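Local coordinates for VAO-type flavoprotein oxidase VAO615 (Myceliophthora thermophila, PDB 6F72), which is a secreted flavoprotein oxidase that carries bicovalently bound FAD and, once reduced, probably reacts rapidly with molecular oxygen, its substrate being unidentified, at residues 390-393 with 394-398. Sequence-based numbering, arbitrary orientation.
Sequences NYYD and HFFTY
Asp393 O is gripped twice by Thr397, accepting from Thr397 N (3.0 Å) and from Thr397 OG1 (2.5 Å), the two donors coming from opposite faces of the carbonyl plane. The OG1 contact is very short and comes from above that plane. With OG1 beside its own backbone N (chi1 -53°), the hydroxyl folds back one turn to the carbonyl. Asn390 is the N-cap: its OD1 accepts from Asp393 N over 2.8 Å in a nearly straight bond, while the backbone bond from His394 N to Asn390 O is weak. This short helix, 391-399, follows edge strand 382-388 of the seven-stranded antiparallel sheet, probably that of the substrate (cap) domain of VAO-type oxidases, which lies over the flavin; it packs on strand 302-310 through Tyr391 and His394, and His394 NE2 is hydrogen-bonded to Thr354 OG1. Tyr392, which rests on Tyr207 and Asn211 of helix 203-212, takes Phe396 CD2 and CE2 over one ring face, Phe396 CE2 lying 3.5 Å from Tyr392 CZ, with the ring planes at 52°. Tyr392 also touches the N-acetylglucosamine on Asn211. Deeper, Tyr391 OH meets the edge of the Phe395 ring, 3.4 Å from Phe395 CD2. Phe395 also meets the ring of Tyr207; nearest atoms of its side chain and the FAD are about 7 Å apart.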
loop_
_atom_site.group_PDB
_atom_site.type_symbol
_atom_site.label_atom_id
_atom_site.label_comp_id
_atom_site.label_asym_id
_atom_site.label_seq_id
_atom_site.Cartn_x
_atom_site.Cartn_y
_atom_site.Cartn_z
ATOM N N ASN A 390 -16.336 5.443 -19.158
ATOM C CA ASN A 390 -16.456 5.275 -17.718
ATOM C C ASN A 390 -15.072 5.252 -17.087
ATOM O O ASN A 390 -14.062 5.283 -17.802
ATOM C CB ASN A 390 -17.218 3.980 -17.424
ATOM C CG ASN A 390 -16.565 2.776 -18.056
ATOM O OD1 ASN A 390 -15.631 2.204 -17.502
ATOM N ND2 ASN A 390 -17.038 2.400 -19.236
ATOM N N TYR A 391 -15.020 5.188 -15.760
ATOM C CA TYR A 391 -13.746 5.141 -15.048
ATOM C C TYR A 391 -13.004 3.818 -15.184
ATOM O O TYR A 391 -11.783 3.831 -15.389
ATOM C CB TYR A 391 -13.926 5.460 -13.572
ATOM C CG TYR A 391 -12.643 5.387 -12.767
ATOM C CD1 TYR A 391 -11.545 6.199 -13.075
ATOM C CD2 TYR A 391 -12.537 4.514 -11.687
ATOM C CE1 TYR A 391 -10.372 6.132 -12.334
ATOM C CE2 TYR A 391 -11.374 4.443 -10.935
ATOM C CZ TYR A 391 -10.300 5.255 -11.258
ATOM O OH TYR A 391 -9.159 5.175 -10.500
ATOM N N TYR A 392 -13.727 2.698 -15.039
ATOM C CA TYR A 392 -13.160 1.348 -15.132
ATOM C C TYR A 392 -12.326 1.221 -16.407
ATOM O O TYR A 392 -11.149 0.856 -16.338
ATOM C CB TYR A 392 -14.266 0.277 -15.066
ATOM C CG TYR A 392 -13.777 -1.166 -14.907
ATOM C CD1 TYR A 392 -13.314 -1.902 -16.012
ATOM C CD2 TYR A 392 -13.805 -1.804 -13.652
ATOM C CE1 TYR A 392 -12.880 -3.218 -15.870
ATOM C CE2 TYR A 392 -13.369 -3.118 -13.502
ATOM C CZ TYR A 392 -12.909 -3.821 -14.614
ATOM O OH TYR A 392 -12.466 -5.118 -14.483
ATOM N N ASP A 393 -12.930 1.574 -17.545
ATOM C CA ASP A 393 -12.255 1.588 -18.848
ATOM C C ASP A 393 -11.000 2.418 -18.877
ATOM O O ASP A 393 -9.982 1.955 -19.387
ATOM C CB ASP A 393 -13.192 2.074 -19.947
ATOM C CG ASP A 393 -14.216 1.038 -20.333
ATOM O OD1 ASP A 393 -14.258 -0.048 -19.709
ATOM O OD2 ASP A 393 -14.985 1.321 -21.272
ATOM N N HIS A 394 -11.084 3.639 -18.339
ATOM C CA HIS A 394 -9.924 4.536 -18.225
ATOM C C HIS A 394 -8.805 3.894 -17.412
ATOM O O HIS A 394 -7.653 3.864 -17.865
ATOM C CB HIS A 394 -10.324 5.880 -17.612
ATOM C CG HIS A 394 -9.163 6.729 -17.199
ATOM N ND1 HIS A 394 -8.506 7.566 -18.075
ATOM C CD2 HIS A 394 -8.550 6.881 -15.999
ATOM C CE1 HIS A 394 -7.538 8.196 -17.433
ATOM N NE2 HIS A 394 -7.539 7.796 -16.175
ATOM N N PHE A 395 -9.158 3.390 -16.225
ATOM C CA PHE A 395 -8.208 2.748 -15.327
ATOM C C PHE A 395 -7.412 1.639 -16.024
ATOM O O PHE A 395 -6.177 1.644 -15.987
ATOM C CB PHE A 395 -8.905 2.197 -14.075
ATOM C CG PHE A 395 -7.946 1.715 -13.030
ATOM C CD1 PHE A 395 -7.444 0.415 -13.069
ATOM C CD2 PHE A 395 -7.502 2.577 -12.026
ATOM C CE1 PHE A 395 -6.522 -0.023 -12.121
ATOM C CE2 PHE A 395 -6.595 2.145 -11.063
ATOM C CZ PHE A 395 -6.096 0.842 -11.119
ATOM N N PHE A 396 -8.121 0.704 -16.658
ATOM C CA PHE A 396 -7.465 -0.472 -17.238
ATOM C C PHE A 396 -6.847 -0.260 -18.624
ATOM O O PHE A 396 -6.010 -1.066 -19.050
ATOM C CB PHE A 396 -8.349 -1.730 -17.142
ATOM C CG PHE A 396 -8.455 -2.279 -15.738
ATOM C CD1 PHE A 396 -7.349 -2.876 -15.114
ATOM C CD2 PHE A 396 -9.644 -2.180 -15.021
ATOM C CE1 PHE A 396 -7.441 -3.374 -13.815
ATOM C CE2 PHE A 396 -9.739 -2.678 -13.723
ATOM C CZ PHE A 396 -8.640 -3.277 -13.119
ATOM N N THR A 397 -7.219 0.831 -19.300
ATOM C CA THR A 397 -6.477 1.285 -20.481
ATOM C C THR A 397 -5.035 1.585 -20.060
ATOM O O THR A 397 -4.091 1.093 -20.685
ATOM C CB THR A 397 -7.090 2.549 -21.124
ATOM O OG1 THR A 397 -8.475 2.330 -21.388
ATOM C CG2 THR A 397 -6.388 2.892 -22.442
ATOM N N TYR A 398 -4.887 2.357 -18.981
ATOM C CA TYR A 398 -3.580 2.847 -18.535
ATOM C C TYR A 398 -2.826 1.952 -17.548
ATOM O O TYR A 398 -1.581 1.966 -17.529
ATOM C CB TYR A 398 -3.699 4.284 -18.006
ATOM C CG TYR A 398 -4.065 5.256 -19.110
ATOM C CD1 TYR A 398 -3.106 5.681 -20.045
ATOM C CD2 TYR A 398 -5.375 5.714 -19.252
ATOM C CE1 TYR A 398 -3.445 6.553 -21.074
ATOM C CE2 TYR A 398 -5.722 6.585 -20.280
ATOM C CZ TYR A 398 -4.755 6.998 -21.182
ATOM O OH TYR A 398 -5.102 7.853 -22.192
#